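Local coordinates for protein chitinase A (Pteris ryukyuensis, PDB 4RL3) that probably hydrolyses the glycosidic bonds of chitin through its family GH18 catalytic domain, the part of the protein described here, at residues P88-W99 with Y123-F134. Sequence-based numbering, arbitrary orientation. Where two conformers were deposited one is given.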
loop_
_atom_site.group_PDB
_atom_site.type_symbol
_atom_site.label_atom_id
_atom_site.label_comp_id
_atom_site.label_asym_id
_atom_site.label_seq_id
_atom_site.Cartn_x
_atom_site.Cartn_y
_atom_site.Cartn_z
ATOM N N PRO A 88 -15.784 -6.522 8.659
ATOM C CA PRO A 88 -14.513 -5.830 8.893
ATOM C C PRO A 88 -13.347 -6.789 9.137
ATOM O O PRO A 88 -13.476 -7.772 9.875
ATOM C CB PRO A 88 -14.798 -4.971 10.135
ATOM C CG PRO A 88 -16.289 -4.837 10.166
ATOM C CD PRO A 88 -16.792 -6.148 9.666
ATOM N N VAL A 89 -12.218 -6.500 8.495
ATOM C CA VAL A 89 -11.009 -7.267 8.714
ATOM C C VAL A 89 -10.404 -6.811 10.034
ATOM O O VAL A 89 -9.561 -5.916 10.075
ATOM C CB VAL A 89 -10.009 -7.100 7.547
ATOM C CG1 VAL A 89 -8.722 -7.870 7.832
ATOM C CG2 VAL A 89 -10.626 -7.574 6.246
ATOM N N GLN A 90 -10.834 -7.450 11.116
ATOM C CA GLN A 90 -10.314 -7.178 12.446
ATOM C C GLN A 90 -8.970 -7.858 12.600
ATOM O O GLN A 90 -8.874 -9.079 12.418
ATOM C CB GLN A 90 -11.263 -7.732 13.520
ATOM C CG GLN A 90 -12.579 -6.986 13.618
ATOM C CD GLN A 90 -12.413 -5.585 14.165
ATOM O OE1 GLN A 90 -11.344 -5.207 14.662
ATOM N NE2 GLN A 90 -13.483 -4.800 14.098
ATOM N N PHE A 91 -7.926 -7.096 12.918
ATOM C CA PHE A 91 -6.660 -7.746 13.208
ATOM C C PHE A 91 -6.833 -8.600 14.457
ATOM O O PHE A 91 -7.314 -8.125 15.479
ATOM C CB PHE A 91 -5.518 -6.755 13.429
ATOM C CG PHE A 91 -4.179 -7.433 13.532
ATOM C CD1 PHE A 91 -3.753 -7.979 14.732
ATOM C CD2 PHE A 91 -3.384 -7.579 12.412
ATOM C CE1 PHE A 91 -2.546 -8.634 14.820
ATOM C CE2 PHE A 91 -2.170 -8.228 12.496
ATOM C CZ PHE A 91 -1.756 -8.763 13.697
ATOM N N THR A 92 -6.435 -9.863 14.374
ATOM C CA THR A 92 -6.579 -10.742 15.530
ATOM C C THR A 92 -5.565 -11.892 15.511
ATOM O O THR A 92 -5.233 -12.451 14.456
ATOM C CB THR A 92 -8.039 -11.226 15.659
ATOM O OG1 THR A 92 -8.203 -11.995 16.862
ATOM C CG2 THR A 92 -8.458 -12.028 14.465
ATOM N N ALA A 93 -5.048 -12.200 16.694
ATOM C CA ALA A 93 -3.998 -13.191 16.851
ATOM C C ALA A 93 -4.331 -14.091 18.026
ATOM O O ALA A 93 -4.724 -13.609 19.087
ATOM C CB ALA A 93 -2.663 -12.506 17.105
ATOM N N THR A 94 -4.150 -15.390 17.836
ATOM C CA THR A 94 -4.303 -16.361 18.930
ATOM C C THR A 94 -3.232 -16.117 19.990
ATOM O O THR A 94 -3.520 -16.100 21.190
ATOM C CB THR A 94 -4.197 -17.805 18.387
ATOM O OG1 THR A 94 -5.254 -18.028 17.442
ATOM C CG2 THR A 94 -4.286 -18.832 19.520
ATOM N N SER A 95 -2.000 -15.959 19.513
ATOM C CA SER A 95 -0.861 -15.507 20.290
ATOM C C SER A 95 0.047 -14.775 19.325
ATOM O O SER A 95 -0.023 -14.999 18.102
ATOM C CB SER A 95 -0.106 -16.686 20.911
ATOM O OG SER A 95 0.543 -17.460 19.915
ATOM N N VAL A 96 0.900 -13.913 19.855
ATOM C CA VAL A 96 1.836 -13.174 19.015
ATOM C C VAL A 96 2.732 -14.151 18.255
ATOM O O VAL A 96 2.892 -14.049 17.044
ATOM C CB VAL A 96 2.678 -12.173 19.830
ATOM C CG1 VAL A 96 3.816 -11.604 18.994
ATOM C CG2 VAL A 96 1.799 -11.065 20.371
ATOM N N SER A 97 3.308 -15.111 18.970
ATOM C CA SER A 97 4.266 -16.006 18.350
ATOM C C SER A 97 3.647 -16.865 17.259
ATOM O O SER A 97 4.279 -17.098 16.220
ATOM C CB SER A 97 4.961 -16.887 19.392
ATOM O OG SER A 97 4.050 -17.772 20.009
ATOM N N SER A 98 2.424 -17.340 17.473
ATOM C CA SER A 98 1.784 -18.210 16.485
ATOM C C SER A 98 1.338 -17.412 15.260
ATOM O O SER A 98 1.472 -17.887 14.126
ATOM C CB SER A 98 0.634 -19.030 17.072
ATOM O OG SER A 98 -0.428 -18.229 17.545
ATOM N N TRP A 99 0.831 -16.200 15.481
ATOM C CA TRP A 99 0.447 -15.342 14.356
ATOM C C TRP A 99 1.691 -15.037 13.501
ATOM O O TRP A 99 1.671 -15.176 12.265
ATOM C CB TRP A 99 -0.253 -14.044 14.833
ATOM C CG TRP A 99 -0.866 -13.265 13.687
ATOM C CD1 TRP A 99 -2.159 -13.318 13.270
ATOM C CD2 TRP A 99 -0.193 -12.358 12.798
ATOM N NE1 TRP A 99 -2.339 -12.515 12.169
ATOM C CE2 TRP A 99 -1.152 -11.911 11.863
ATOM C CE3 TRP A 99 1.115 -11.876 12.707
ATOM C CZ2 TRP A 99 -0.841 -11.011 10.845
ATOM C CZ3 TRP A 99 1.429 -10.979 11.690
ATOM C CH2 TRP A 99 0.450 -10.547 10.777
ATOM N N TYR A 123 -3.955 -2.884 7.577
ATOM C CA TYR A 123 -5.028 -3.128 8.532
ATOM C C TYR A 123 -5.592 -1.820 9.043
ATOM O O TYR A 123 -4.858 -0.842 9.208
ATOM C CB TYR A 123 -4.528 -3.943 9.712
ATOM C CG TYR A 123 -4.242 -5.386 9.387
ATOM C CD1 TYR A 123 -5.261 -6.327 9.378
ATOM C CD2 TYR A 123 -2.946 -5.814 9.123
ATOM C CE1 TYR A 123 -4.992 -7.661 9.114
ATOM C CE2 TYR A 123 -2.665 -7.137 8.834
ATOM C CZ TYR A 123 -3.690 -8.059 8.826
ATOM O OH TYR A 123 -3.384 -9.381 8.561
ATOM N N GLU A 124 -6.898 -1.799 9.310
ATOM C CA GLU A 124 -7.516 -0.590 9.865
ATOM C C GLU A 124 -8.492 -0.814 11.013
ATOM O O GLU A 124 -8.991 0.150 11.579
ATOM C CB GLU A 124 -8.218 0.190 8.757
ATOM C CG GLU A 124 -9.497 -0.452 8.262
ATOM C CD GLU A 124 -10.281 0.468 7.345
ATOM O OE1 GLU A 124 -10.284 0.195 6.133
ATOM O OE2 GLU A 124 -10.874 1.467 7.825
ATOM N N HIS A 125 -8.780 -2.066 11.342
ATOM C CA HIS A 125 -9.727 -2.389 12.414
ATOM C C HIS A 125 -8.993 -3.084 13.534
ATOM O O HIS A 125 -8.402 -4.146 13.337
ATOM C CB HIS A 125 -10.848 -3.274 11.893
ATOM C CG HIS A 125 -11.567 -2.692 10.724
ATOM N ND1 HIS A 125 -12.430 -1.628 10.844
ATOM C CD2 HIS A 125 -11.534 -3.006 9.409
ATOM C CE1 HIS A 125 -12.901 -1.313 9.653
ATOM N NE2 HIS A 125 -12.378 -2.136 8.766
ATOM N N PHE A 126 -9.064 -2.487 14.715
ATOM C CA PHE A 126 -8.285 -2.922 15.865
ATOM C C PHE A 126 -9.135 -3.106 17.108
ATOM O O PHE A 126 -8.649 -2.979 18.225
ATOM C CB PHE A 126 -7.178 -1.898 16.126
ATOM C CG PHE A 126 -6.263 -1.719 14.956
ATOM C CD1 PHE A 126 -5.385 -2.719 14.622
ATOM C CD2 PHE A 126 -6.310 -0.581 14.171
ATOM C CE1 PHE A 126 -4.541 -2.589 13.540
ATOM C CE2 PHE A 126 -5.478 -0.443 13.075
ATOM C CZ PHE A 126 -4.586 -1.448 12.762
ATOM N N ASP A 127 -10.395 -3.466 16.907
ATOM C CA ASP A 127 -11.327 -3.584 18.024
ATOM C C ASP A 127 -11.142 -4.876 18.828
ATOM O O ASP A 127 -11.726 -5.011 19.906
ATOM C CB ASP A 127 -12.756 -3.471 17.499
ATOM C CG ASP A 127 -12.973 -2.204 16.688
ATOM O OD1 ASP A 127 -12.700 -1.112 17.221
ATOM O OD2 ASP A 127 -13.384 -2.288 15.508
ATOM N N GLN A 128 -10.342 -5.813 18.312
ATOM C CA GLN A 128 -10.147 -7.133 18.931
ATOM C C GLN A 128 -8.683 -7.405 19.302
ATOM O O GLN A 128 -8.305 -8.548 19.571
ATOM C CB GLN A 128 -10.647 -8.235 17.984
ATOM C CG GLN A 128 -12.121 -8.119 17.617
ATOM C CD GLN A 128 -12.619 -9.211 16.682
ATOM O OE1 GLN A 128 -13.781 -9.199 16.287
ATOM N NE2 GLN A 128 -11.748 -10.149 16.309
ATOM N N VAL A 129 -7.869 -6.356 19.325
ATOM C CA VAL A 129 -6.447 -6.487 19.603
ATOM C C VAL A 129 -5.891 -5.221 20.251
ATOM O O VAL A 129 -6.309 -4.111 19.931
ATOM C CB VAL A 129 -5.666 -6.824 18.313
ATOM C CG1 VAL A 129 -5.644 -5.647 17.347
ATOM C CG2 VAL A 129 -4.250 -7.282 18.644
ATOM N N SER A 130 -4.938 -5.386 21.158
ATOM C CA SER A 130 -4.238 -4.233 21.714
ATOM C C SER A 130 -3.238 -3.693 20.710
ATOM O O SER A 130 -2.764 -4.404 19.830
ATOM C CB SER A 130 -3.510 -4.585 23.001
ATOM O OG SER A 130 -2.357 -5.362 22.738
ATOM N N THR A 131 -2.901 -2.428 20.856
ATOM C CA THR A 131 -1.934 -1.810 19.971
ATOM C C THR A 131 -0.555 -2.461 20.113
ATOM O O THR A 131 0.133 -2.676 19.115
ATOM C CB THR A 131 -1.904 -0.290 20.207
ATOM O OG1 THR A 131 -3.172 0.239 19.796
ATOM C CG2 THR A 131 -0.765 0.391 19.456
ATOM N N SER A 132 -0.157 -2.791 21.341
ATOM C CA SER A 132 1.119 -3.469 21.560
ATOM C C SER A 132 1.178 -4.809 20.829
ATOM O O SER A 132 2.207 -5.156 20.258
ATOM C CB SER A 132 1.378 -3.686 23.052
ATOM O OG SER A 132 1.665 -2.458 23.703
ATOM N N THR A 133 0.076 -5.555 20.852
ATOM C CA THR A 133 0.013 -6.846 20.177
ATOM C C THR A 133 0.143 -6.670 18.670
ATOM O O THR A 133 0.932 -7.358 18.037
ATOM C CB THR A 133 -1.263 -7.615 20.538
ATOM O OG1 THR A 133 -1.203 -7.988 21.923
ATOM C CG2 THR A 133 -1.416 -8.859 19.676
ATOM N N PHE A 134 -0.611 -5.728 18.107
ATOM C CA PHE A 134 -0.521 -5.428 16.680
ATOM C C PHE A 134 0.902 -5.045 16.268
ATOM O O PHE A 134 1.445 -5.580 15.306
ATOM C CB PHE A 134 -1.501 -4.312 16.295
ATOM C CG PHE A 134 -1.376 -3.845 14.871
ATOM C CD1 PHE A 134 -1.739 -4.673 13.823
ATOM C CD2 PHE A 134 -0.881 -2.580 14.576
ATOM C CE1 PHE A 134 -1.620 -4.249 12.517
ATOM C CE2 PHE A 134 -0.778 -2.136 13.262
ATOM C CZ PHE A 134 -1.127 -2.986 12.233
HETATM O O HOH W 1 -8.217 -4.161 8.561
HETATM O O HOH W 2 -8.929 -6.069 15.945
HETATM O O HOH W 3 -6.468 -10.681 18.919
#
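The amide oxygen of Q90 takes the backbone N-H of D127, with OE1 to N at 3.0 Å and the donor tilted 23° from the carbonyl plane; a water that accepts from Q128 N sits between this oxygen and F91 O. At the other corner of the same amide, NE2 gives a nearly straight bond to D127 OD2 at 2.9 Å, held close to the amide plane and using the anti lone pair of the carboxylate. A bend at chi2 (-69°) turns the amide back to D127, while the nearly parallel amide of Q128 lies against CB and CG of Q90. An alanine here would probably leave both the D127 carboxylate and its backbone N-H without their amide partner, and the carboxylate less fixed in its rotation.

One residue on, the backbones join directly, F91 N reaching H125 O at 3.0 Å. A water bridges V89 O to E124 N, and P88 CB sits squarely over the H125 imidazole, a CH-pi contact 3.9 Å from the ring centroid. NE2 of that imidazole is hydrogen-bonded to D82.

In the TIM barrel of GH18 enzymes strands are followed by loops and helices; here the loop leading to helix 96-114 is tied to the one that leaves barrel strand 118-123 for helix 131-147. F91, buried, is the middle ring of an aromatic cluster. With CG anti to the backbone N (chi1 -172°), its ring presents the CD2 edge to the centre of the Y123 face, a T-shaped pair with planes at 82°. F134 in turn sets its own edge over the F91 face, centroids 5.0 Å apart, and V129 CG1 packs obliquely against F91 CD1. Y123 OH, at the edge of the W99 indole, and W99 NE1 are hydrogen-bonded to different carboxylate oxygens of D37. Farther out, V96 CG2 meets T133 CG2 at 4.0 Å where the two helices begin.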